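Local structure of putative acetyltransferase (Staphylococcus aureus subsp. aureus Mu50, 3H4Q) at residues 109-114 with 123-128; 153-158 with 180-185. The protein probably transfers an acetyl group from acetyl-coenzyme A to an acceptor, as other GNAT-family enzymes do, although its own substrate is not known. All blocks are in the same frame, centred on the assembly; numbering follows the deposited sequence.

After the N-terminal strands and helices of this GNAT-type chain, interaction 1 closes the short connection from strand 106-112 to helix 120-134, the first half of a beta-alpha-beta unit completed by strand 139-143. Later, interaction 2 closes a longer, partly unmodelled excursion, setting helix 153-157 against the final strand 181-185, which lies beside 139-143. The two loops are in series, neither nested nor crossed, so the chain illustrates how loops closed in turn can share one sheet. Their helices meet over that sheet: Leu154 touches Leu111, and Phe158 extends the hydrophobic layer begun by Phe125, joining the two contacts.

Interaction 1 of 2, residues 109-114 with 123-128; sequences HRLTGS and ELFNYV
The Phe125 ring meets the CD2 methyl of Leu111 obliquely, while the rings of Phe158 and Phe160 also meet it, at inclinations of about 30° and 45°. This aromatic cluster lies where a beta-alpha-beta unit of the GNAT fold is stitched together, the strand 106-112 being roofed by helix 120-134 before the chain returns as strand 139-143. Leu111 CD2 approaches Phe125 CD2 to 3.3 Å, and CB and CG of the same phenylalanine to 3.9 and 3.8 Å, so a single methyl lies against the base and one flank of the aromatic group. The two side chains meet at about a right angle. Leu111 carries the strand's side of the contact: its CG is turned anti to the backbone N (chi1 177°), which carries the forked end out from the strand with one methyl for each of two consecutive helix residues. Helix 120-134 thereby grips a single leucine, and Ile83 and Leu147 add to the same apolar surroundings. Leu124, whose side chain also touches Leu73 and Ile21, extends the seal towards the earlier strands of the sheet. Leu111 O also hydrogen-bonds an unidentified molecule, probably from the crystallisation liquor, at a strand whose main chain binds the acetyl-CoA cofactor in GNAT relatives; a similar use here is only inferred. No hydrogen bond joins strand to helix, and the contact is carried by buried hydrocarbon. On the other branch of Leu111, CD1 rests 3.9 Å from Leu124 CB.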
# COMPACT_ATOMS: atom_id res chain seq x y z
N HIS A 109 1.42 -3.80 -0.27
CA HIS A 109 1.26 -4.53 0.97
C HIS A 109 0.50 -3.80 2.01
O HIS A 109 -0.14 -4.43 2.83
CB HIS A 109 2.62 -4.87 1.55
CG HIS A 109 3.43 -5.76 0.68
ND1 HIS A 109 3.13 -7.09 0.50
CD2 HIS A 109 4.53 -5.51 -0.08
CE1 HIS A 109 4.01 -7.63 -0.32
NE2 HIS A 109 4.87 -6.70 -0.69
N ARG A 110 0.59 -2.48 2.02
CA ARG A 110 -0.13 -1.69 3.01
C ARG A 110 -0.34 -0.28 2.50
O ARG A 110 0.49 0.26 1.79
CB ARG A 110 0.63 -1.69 4.34
CG ARG A 110 -0.17 -1.18 5.54
CD ARG A 110 -1.28 -2.14 5.96
NE ARG A 110 -1.93 -1.65 7.18
CZ ARG A 110 -2.96 -0.81 7.24
NH1 ARG A 110 -3.54 -0.34 6.14
NH2 ARG A 110 -3.42 -0.45 8.42
N LEU A 111 -1.49 0.29 2.83
CA LEU A 111 -1.87 1.65 2.43
C LEU A 111 -2.71 2.26 3.56
O LEU A 111 -3.63 1.61 4.05
CB LEU A 111 -2.72 1.63 1.16
CG LEU A 111 -3.28 2.96 0.62
CD1 LEU A 111 -2.16 3.98 0.36
CD2 LEU A 111 -4.07 2.72 -0.66
N THR A 112 -2.40 3.47 3.98
CA THR A 112 -3.17 4.14 5.02
C THR A 112 -3.12 5.63 4.78
O THR A 112 -2.07 6.14 4.38
CB THR A 112 -2.60 3.94 6.42
OG1 THR A 112 -2.32 2.56 6.64
CG2 THR A 112 -3.59 4.42 7.44
N GLY A 113 -4.26 6.28 5.00
CA GLY A 113 -4.41 7.73 4.92
C GLY A 113 -4.55 8.22 6.35
O GLY A 113 -4.09 7.55 7.29
N SER A 114 -5.18 9.37 6.55
CA SER A 114 -5.33 9.92 7.89
C SER A 114 -6.68 10.59 8.11
O SER A 114 -7.38 10.88 7.15
CB SER A 114 -4.21 10.94 8.16
OG SER A 114 -4.27 12.01 7.25
N GLU A 123 -4.30 9.40 -3.32
CA GLU A 123 -3.16 9.99 -4.01
C GLU A 123 -1.95 9.05 -4.02
O GLU A 123 -1.26 8.93 -5.02
CB GLU A 123 -2.77 11.32 -3.37
CG GLU A 123 -3.82 12.41 -3.54
CD GLU A 123 -4.06 12.76 -5.00
OE1 GLU A 123 -3.07 12.93 -5.75
OE2 GLU A 123 -5.25 12.87 -5.39
N LEU A 124 -1.70 8.39 -2.91
CA LEU A 124 -0.57 7.49 -2.81
C LEU A 124 -0.75 6.26 -3.71
O LEU A 124 0.16 5.85 -4.44
CB LEU A 124 -0.39 7.06 -1.35
CG LEU A 124 0.20 8.11 -0.40
CD1 LEU A 124 0.12 7.62 1.05
CD2 LEU A 124 1.68 8.43 -0.78
N PHE A 125 -1.96 5.69 -3.67
CA PHE A 125 -2.28 4.50 -4.46
C PHE A 125 -2.06 4.85 -5.93
O PHE A 125 -1.47 4.10 -6.71
CB PHE A 125 -3.75 4.13 -4.24
CG PHE A 125 -4.07 2.66 -4.41
CD1 PHE A 125 -3.42 1.86 -5.34
CD2 PHE A 125 -5.15 2.12 -3.70
CE1 PHE A 125 -3.78 0.52 -5.48
CE2 PHE A 125 -5.53 0.79 -3.85
CZ PHE A 125 -4.85 -0.02 -4.74
N ASN A 126 -2.53 6.02 -6.28
CA ASN A 126 -2.46 6.48 -7.62
C ASN A 126 -1.05 6.79 -8.06
O ASN A 126 -0.70 6.58 -9.23
CB ASN A 126 -3.34 7.70 -7.73
CG ASN A 126 -3.56 8.10 -9.12
OD1 ASN A 126 -4.52 7.66 -9.75
ND2 ASN A 126 -2.66 8.89 -9.65
N TYR A 127 -0.24 7.33 -7.16
CA TYR A 127 1.14 7.67 -7.50
C TYR A 127 1.91 6.37 -7.78
O TYR A 127 2.63 6.29 -8.77
CB TYR A 127 1.77 8.47 -6.38
CG TYR A 127 3.26 8.68 -6.51
CD1 TYR A 127 4.15 7.69 -6.14
CD2 TYR A 127 3.77 9.87 -6.98
CE1 TYR A 127 5.51 7.87 -6.25
CE2 TYR A 127 5.16 10.06 -7.10
CZ TYR A 127 6.01 9.04 -6.74
OH TYR A 127 7.37 9.19 -6.87
N VAL A 128 1.73 5.37 -6.92
CA VAL A 128 2.40 4.08 -7.08
C VAL A 128 1.99 3.35 -8.36
O VAL A 128 2.84 2.73 -9.02
CB VAL A 128 2.15 3.18 -5.89
CG1 VAL A 128 2.57 1.76 -6.21
CG2 VAL A 128 2.88 3.69 -4.66

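Interaction 2 of 2, residues 153-158 with 180-185; sequences GLFAKF and YAYYKN
Phe158 O accepts a hydrogen bond of 2.9 Å from Lys184 NZ, a link between the end of a short helix and the last strand of the GNAT sheet. Strand 181-185 runs antiparallel between 139-143 and 161-162, the inserted final strand that gives this fold its order 1-2-3-4-5-7-6, and helix 153-157 packs against it through Phe155. The ammonium nitrogen is tilted 32° out of the carbonyl plane, with a C=O...N angle of 140°. Lys184 reaches the oxygen because CG stands anti to the backbone N and the chain beyond is fully extended; its last carbons run alongside the acceptor, CE lying 3.1 Å from Phe158 O. Since Phe158 is the first residue to leave the helical conformation, the ammonium group sits where the C-terminal end of the short helix may add a weak favourable effect for the charge.

Beside this polar link, Phe155 and Tyr182 make an offset, parallel-displaced stack, with centroids 4.0 Å apart and planes 14° from parallel. The overlap is uneven: Tyr182 CE1 sits over the centre of the Phe155 ring, whereas Phe155 CG falls toward the rim of the tyrosine ring. Phe155 CB adds a CH-pi contact over that same ring, 4.1 Å from its centroid. Both rings also border Thr142 of the neighbouring strand, so the stack joins the helix to two adjacent strands of the sheet. Leu154 and the Phe158 ring turn instead to helix 120-134, where both touch Thr122. Beyond the ring overlap, Tyr182 OH lies 3.5 Å from Phe155 CD2.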
# COMPACT_ATOMS: atom_id res chain seq x y z
N GLY A 153 -13.35 0.30 -0.36
CA GLY A 153 -13.85 0.91 -1.58
C GLY A 153 -12.77 1.26 -2.60
O GLY A 153 -13.01 1.23 -3.80
N LEU A 154 -11.55 1.54 -2.13
CA LEU A 154 -10.48 1.89 -3.04
C LEU A 154 -10.11 0.76 -4.00
O LEU A 154 -9.58 1.03 -5.09
CB LEU A 154 -9.24 2.33 -2.27
CG LEU A 154 -9.35 3.59 -1.39
CD1 LEU A 154 -7.96 3.93 -0.81
CD2 LEU A 154 -9.90 4.79 -2.17
N PHE A 155 -10.35 -0.49 -3.62
CA PHE A 155 -10.08 -1.61 -4.51
C PHE A 155 -10.92 -1.43 -5.75
O PHE A 155 -10.43 -1.54 -6.88
CB PHE A 155 -10.36 -2.99 -3.86
CG PHE A 155 -9.39 -3.34 -2.73
CD1 PHE A 155 -8.03 -3.38 -2.96
CD2 PHE A 155 -9.87 -3.66 -1.47
CE1 PHE A 155 -7.17 -3.70 -1.94
CE2 PHE A 155 -9.01 -4.00 -0.45
CZ PHE A 155 -7.66 -4.01 -0.67
N ALA A 156 -12.19 -1.12 -5.52
CA ALA A 156 -13.13 -0.84 -6.58
C ALA A 156 -12.66 0.40 -7.36
O ALA A 156 -12.47 0.33 -8.57
CB ALA A 156 -14.52 -0.61 -6.00
N LYS A 157 -12.40 1.51 -6.65
CA LYS A 157 -12.02 2.76 -7.29
C LYS A 157 -10.93 2.54 -8.29
O LYS A 157 -11.01 3.06 -9.39
CB LYS A 157 -11.58 3.84 -6.28
CG LYS A 157 -11.31 5.21 -6.96
CD LYS A 157 -11.12 6.37 -5.95
N PHE A 158 -9.93 1.73 -7.94
CA PHE A 158 -8.79 1.53 -8.82
C PHE A 158 -8.85 0.34 -9.76
O PHE A 158 -7.85 -0.02 -10.38
CB PHE A 158 -7.52 1.52 -8.00
CG PHE A 158 -7.24 2.85 -7.39
CD1 PHE A 158 -6.66 3.86 -8.16
CD2 PHE A 158 -7.56 3.12 -6.06
CE1 PHE A 158 -6.39 5.11 -7.62
CE2 PHE A 158 -7.31 4.35 -5.50
CZ PHE A 158 -6.72 5.36 -6.28
N TYR A 180 -9.77 -11.37 0.44
CA TYR A 180 -9.54 -11.61 -0.97
C TYR A 180 -8.18 -11.11 -1.39
O TYR A 180 -7.60 -10.21 -0.78
CB TYR A 180 -10.60 -10.88 -1.83
CG TYR A 180 -12.04 -11.12 -1.41
CD1 TYR A 180 -12.74 -12.24 -1.84
CD2 TYR A 180 -12.70 -10.20 -0.60
CE1 TYR A 180 -14.04 -12.44 -1.45
CE2 TYR A 180 -14.01 -10.41 -0.20
CZ TYR A 180 -14.67 -11.52 -0.62
OH TYR A 180 -15.98 -11.72 -0.24
N ALA A 181 -7.69 -11.72 -2.46
CA ALA A 181 -6.47 -11.29 -3.11
C ALA A 181 -7.01 -10.57 -4.32
O ALA A 181 -8.08 -10.93 -4.82
CB ALA A 181 -5.64 -12.46 -3.52
N TYR A 182 -6.28 -9.57 -4.77
CA TYR A 182 -6.68 -8.77 -5.91
C TYR A 182 -5.55 -8.60 -6.91
O TYR A 182 -4.36 -8.61 -6.54
CB TYR A 182 -7.02 -7.36 -5.45
CG TYR A 182 -8.27 -7.18 -4.63
CD1 TYR A 182 -8.25 -7.29 -3.25
CD2 TYR A 182 -9.46 -6.81 -5.24
CE1 TYR A 182 -9.39 -7.08 -2.50
CE2 TYR A 182 -10.61 -6.61 -4.50
CZ TYR A 182 -10.57 -6.74 -3.13
OH TYR A 182 -11.71 -6.53 -2.41
N TYR A 183 -5.92 -8.40 -8.17
CA TYR A 183 -4.95 -8.06 -9.20
C TYR A 183 -5.53 -6.95 -10.04
O TYR A 183 -6.74 -6.76 -10.12
CB TYR A 183 -4.61 -9.26 -10.10
CG TYR A 183 -5.74 -9.67 -11.01
CD1 TYR A 183 -5.92 -9.08 -12.26
CD2 TYR A 183 -6.63 -10.65 -10.63
CE1 TYR A 183 -6.96 -9.45 -13.09
CE2 TYR A 183 -7.67 -11.03 -11.45
CZ TYR A 183 -7.83 -10.43 -12.68
OH TYR A 183 -8.88 -10.81 -13.49
N LYS A 184 -4.63 -6.21 -10.68
CA LYS A 184 -5.00 -5.17 -11.62
C LYS A 184 -4.11 -5.35 -12.84
O LYS A 184 -2.89 -5.42 -12.72
CB LYS A 184 -4.78 -3.76 -11.07
CG LYS A 184 -5.13 -2.70 -12.10
CD LYS A 184 -5.07 -1.27 -11.62
CE LYS A 184 -5.80 -0.38 -12.64
NZ LYS A 184 -5.88 1.05 -12.22
N ASN A 185 -4.74 -5.45 -14.01
CA ASN A 185 -4.04 -5.53 -15.27
C ASN A 185 -3.82 -4.09 -15.71
O ASN A 185 -4.78 -3.37 -15.97
CB ASN A 185 -4.87 -6.29 -16.31
CG ASN A 185 -4.12 -6.53 -17.62
OD1 ASN A 185 -2.90 -6.47 -17.68
ND2 ASN A 185 -4.87 -6.83 -18.68